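Local atomic coordinates of putative oxidoreductase (Pseudomonas putida, PDB entry 3L6D), a protein that probably binds NADP and acts as an oxidoreductase of the reductive aminase-like kind. Residues 241-253 against 265-277. Numbering follows the deposited sequence.
Sequences RLDVHADAFAHIA and VFDAVCQVVQRAA
Phe-249 is a knob in a hole made by Phe-266, Val-269, Cys-270 and Val-273. Its side chain crosses those of Val-269 and Val-273 at about a right angle, and CE2 lies 3.6 Å from Val-273 CG2. The other methyl of Val-273, CG1, meets Leu-242 CD2 and Ala-246 CB. Leu-242 has CG anti to its backbone N (chi1 -168°), which carries CD1 to Ala-276 CB and CD2 to Ala-277 CB, 3.8 Å away.

The Phe-266 ring lies across Ile-252, with CE2 3.7 Å from Ile-252 CG2. CE2 also touches Ala-253 CB, and CZ touches Phe-249 CB. The ring edge faces the carbonyl of Phe-249, CE2 to O 3.5 Å. An alanine in place of Phe-266 would probably leave Ile-252 CG2 and Phe-249 CB without this aromatic partner and open a gap beside Ala-253. Phe-184 of the second subunit meets the Phe-249 ring.

No hydrogen bond joins the two segments. Gln-274 bends at chi2 (-74°) and brings NE2 to 3.2 Å from Ala-246 O, but the angle is too poor for a hydrogen bond.

The axes of 242-253 and 265-277 come within 9.1 Å, their N-to-C directions 146° apart. This is an antiparallel helical hairpin, part of the all-helical C-terminal domain of the reductive aminase-like family, at the subunit interface.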
# COMPACT_ATOMS: atom_id res chain seq x y z
N ARG B 241 15.93 11.82 1.78
CA ARG B 241 16.34 12.41 0.53
C ARG B 241 16.01 11.58 -0.68
O ARG B 241 16.18 10.42 -0.70
CB ARG B 241 17.84 12.68 0.53
CG ARG B 241 18.24 13.80 1.42
CD ARG B 241 19.71 14.06 1.37
NE ARG B 241 20.19 14.28 0.02
CZ ARG B 241 20.79 15.38 -0.37
NH1 ARG B 241 20.95 16.37 0.49
NH2 ARG B 241 21.20 15.51 -1.61
N LEU B 242 15.56 12.24 -1.71
CA LEU B 242 15.27 11.56 -2.96
C LEU B 242 16.52 10.89 -3.55
O LEU B 242 16.42 9.74 -4.01
CB LEU B 242 14.59 12.51 -3.95
CG LEU B 242 13.97 11.85 -5.18
CD1 LEU B 242 12.67 12.51 -5.49
CD2 LEU B 242 14.95 11.96 -6.36
N ASP B 243 17.67 11.56 -3.55
CA ASP B 243 18.86 10.97 -4.17
C ASP B 243 19.35 9.72 -3.45
O ASP B 243 19.75 8.77 -4.09
CB ASP B 243 20.02 11.97 -4.39
CG ASP B 243 20.47 12.70 -3.13
OD1 ASP B 243 21.20 13.69 -3.30
OD2 ASP B 243 20.11 12.34 -1.99
N VAL B 244 19.28 9.74 -2.12
CA VAL B 244 19.53 8.57 -1.27
C VAL B 244 18.59 7.39 -1.62
O VAL B 244 19.03 6.24 -1.74
CB VAL B 244 19.39 8.95 0.24
CG1 VAL B 244 19.55 7.73 1.12
CG2 VAL B 244 20.44 10.03 0.60
N HIS B 245 17.31 7.69 -1.81
CA HIS B 245 16.36 6.66 -2.24
C HIS B 245 16.71 6.15 -3.63
O HIS B 245 16.67 4.94 -3.86
CB HIS B 245 14.90 7.16 -2.21
CG HIS B 245 14.31 7.22 -0.83
ND1 HIS B 245 14.66 8.17 0.10
CD2 HIS B 245 13.37 6.44 -0.23
CE1 HIS B 245 13.97 7.98 1.21
NE2 HIS B 245 13.18 6.94 1.03
N ALA B 246 17.07 7.04 -4.54
CA ALA B 246 17.49 6.59 -5.89
C ALA B 246 18.61 5.55 -5.79
O ALA B 246 18.58 4.52 -6.50
CB ALA B 246 17.91 7.76 -6.75
N ASP B 247 19.55 5.81 -4.87
CA ASP B 247 20.72 4.92 -4.64
C ASP B 247 20.30 3.55 -4.14
O ASP B 247 20.66 2.53 -4.73
CB ASP B 247 21.69 5.54 -3.61
CG ASP B 247 22.55 6.65 -4.21
OD1 ASP B 247 22.55 6.78 -5.46
OD2 ASP B 247 23.23 7.37 -3.43
N ALA B 248 19.53 3.56 -3.05
CA ALA B 248 18.90 2.38 -2.51
C ALA B 248 18.10 1.61 -3.56
O ALA B 248 18.18 0.38 -3.62
CB ALA B 248 17.99 2.79 -1.35
N PHE B 249 17.27 2.31 -4.35
CA PHE B 249 16.43 1.62 -5.35
C PHE B 249 17.28 0.89 -6.40
O PHE B 249 17.01 -0.26 -6.72
CB PHE B 249 15.44 2.59 -6.04
CG PHE B 249 14.37 3.18 -5.12
CD1 PHE B 249 14.44 3.06 -3.74
CD2 PHE B 249 13.29 3.91 -5.67
CE1 PHE B 249 13.47 3.65 -2.90
CE2 PHE B 249 12.32 4.48 -4.84
CZ PHE B 249 12.41 4.35 -3.44
N ALA B 250 18.31 1.55 -6.92
CA ALA B 250 19.24 0.92 -7.87
C ALA B 250 19.91 -0.34 -7.29
O ALA B 250 20.13 -1.31 -8.03
CB ALA B 250 20.27 1.92 -8.38
N HIS B 251 20.24 -0.32 -6.00
CA HIS B 251 20.86 -1.47 -5.32
C HIS B 251 19.88 -2.64 -5.27
O HIS B 251 20.25 -3.79 -5.55
CB HIS B 251 21.29 -1.11 -3.88
CG HIS B 251 22.60 -0.35 -3.78
ND1 HIS B 251 23.81 -0.88 -4.17
CD2 HIS B 251 22.88 0.87 -3.26
CE1 HIS B 251 24.77 -0.00 -3.93
NE2 HIS B 251 24.23 1.06 -3.37
N ILE B 252 18.62 -2.34 -4.90
CA ILE B 252 17.56 -3.35 -4.86
C ILE B 252 17.38 -3.94 -6.27
O ILE B 252 17.35 -5.15 -6.43
CB ILE B 252 16.23 -2.76 -4.30
CG1 ILE B 252 16.39 -2.45 -2.81
CG2 ILE B 252 15.04 -3.72 -4.51
CD1 ILE B 252 15.35 -1.41 -2.28
N ALA B 253 17.31 -3.06 -7.28
CA ALA B 253 17.08 -3.49 -8.68
C ALA B 253 18.22 -4.37 -9.19
O ALA B 253 18.00 -5.25 -10.02
CB ALA B 253 16.87 -2.30 -9.59
N VAL B 265 7.59 -3.64 -12.80
CA VAL B 265 6.98 -2.57 -11.99
C VAL B 265 8.07 -1.87 -11.22
O VAL B 265 8.21 -0.64 -11.28
CB VAL B 265 5.85 -3.07 -11.06
CG1 VAL B 265 5.20 -1.89 -10.32
CG2 VAL B 265 4.78 -3.83 -11.84
N PHE B 266 8.91 -2.66 -10.53
CA PHE B 266 10.05 -2.03 -9.83
C PHE B 266 11.03 -1.28 -10.73
O PHE B 266 11.53 -0.22 -10.36
CB PHE B 266 10.81 -3.00 -8.90
CG PHE B 266 11.63 -2.28 -7.88
CD1 PHE B 266 11.00 -1.61 -6.81
CD2 PHE B 266 13.00 -2.15 -8.03
CE1 PHE B 266 11.74 -0.90 -5.88
CE2 PHE B 266 13.74 -1.44 -7.10
CZ PHE B 266 13.11 -0.82 -6.02
N ASP B 267 11.26 -1.81 -11.93
CA ASP B 267 12.10 -1.11 -12.91
C ASP B 267 11.50 0.27 -13.21
O ASP B 267 12.22 1.25 -13.36
CB ASP B 267 12.17 -1.90 -14.21
CG ASP B 267 13.03 -3.17 -14.09
OD1 ASP B 267 13.75 -3.31 -13.09
OD2 ASP B 267 12.98 -4.01 -15.01
N ALA B 268 10.17 0.31 -13.30
CA ALA B 268 9.49 1.54 -13.68
C ALA B 268 9.62 2.54 -12.53
O ALA B 268 9.85 3.73 -12.74
CB ALA B 268 8.03 1.26 -14.01
N VAL B 269 9.46 2.03 -11.31
CA VAL B 269 9.62 2.84 -10.11
C VAL B 269 11.02 3.43 -10.04
O VAL B 269 11.19 4.61 -9.70
CB VAL B 269 9.37 1.96 -8.87
CG1 VAL B 269 9.91 2.65 -7.57
CG2 VAL B 269 7.89 1.60 -8.80
N CYS B 270 12.03 2.63 -10.35
CA CYS B 270 13.42 3.13 -10.43
C CYS B 270 13.57 4.23 -11.46
O CYS B 270 14.20 5.26 -11.19
CB CYS B 270 14.40 2.01 -10.75
SG CYS B 270 14.63 0.96 -9.37
N GLN B 271 12.98 4.00 -12.64
CA GLN B 271 12.96 5.00 -13.74
C GLN B 271 12.41 6.34 -13.26
O GLN B 271 13.02 7.38 -13.49
CB GLN B 271 12.16 4.46 -14.96
CG GLN B 271 12.07 5.42 -16.15
CD GLN B 271 11.25 4.88 -17.34
OE1 GLN B 271 10.57 3.84 -17.25
NE2 GLN B 271 11.32 5.59 -18.47
N VAL B 272 11.26 6.32 -12.59
CA VAL B 272 10.64 7.52 -12.07
C VAL B 272 11.54 8.30 -11.10
O VAL B 272 11.68 9.54 -11.22
CB VAL B 272 9.28 7.19 -11.38
CG1 VAL B 272 8.72 8.40 -10.65
CG2 VAL B 272 8.27 6.72 -12.43
N VAL B 273 12.14 7.60 -10.14
CA VAL B 273 12.93 8.29 -9.12
C VAL B 273 14.29 8.71 -9.69
O VAL B 273 14.80 9.79 -9.41
CB VAL B 273 13.10 7.44 -7.85
CG1 VAL B 273 13.85 8.20 -6.84
CG2 VAL B 273 11.71 7.05 -7.24
N GLN B 274 14.91 7.86 -10.51
CA GLN B 274 16.16 8.29 -11.16
C GLN B 274 15.87 9.57 -11.94
O GLN B 274 16.56 10.58 -11.79
CB GLN B 274 16.73 7.17 -12.05
CG GLN B 274 17.19 5.90 -11.30
CD GLN B 274 18.50 6.07 -10.52
OE1 GLN B 274 19.25 7.02 -10.73
NE2 GLN B 274 18.78 5.13 -9.61
N ARG B 275 14.78 9.57 -12.73
CA ARG B 275 14.42 10.76 -13.49
C ARG B 275 14.13 12.02 -12.64
O ARG B 275 14.59 13.12 -12.98
CB ARG B 275 13.27 10.49 -14.44
CG ARG B 275 13.19 11.51 -15.57
CD ARG B 275 11.89 11.39 -16.29
NE ARG B 275 10.80 11.85 -15.45
CZ ARG B 275 9.96 12.82 -15.79
NH1 ARG B 275 10.06 13.40 -16.97
NH2 ARG B 275 8.99 13.16 -14.95
N ALA B 276 13.38 11.87 -11.54
CA ALA B 276 13.19 12.95 -10.57
C ALA B 276 14.55 13.48 -10.08
O ALA B 276 14.75 14.71 -9.97
CB ALA B 276 12.33 12.49 -9.38
N ALA B 277 15.47 12.56 -9.81
CA ALA B 277 16.84 12.93 -9.41
C ALA B 277 17.53 13.76 -10.50
O ALA B 277 18.12 14.80 -10.21
CB ALA B 277 17.66 11.70 -9.08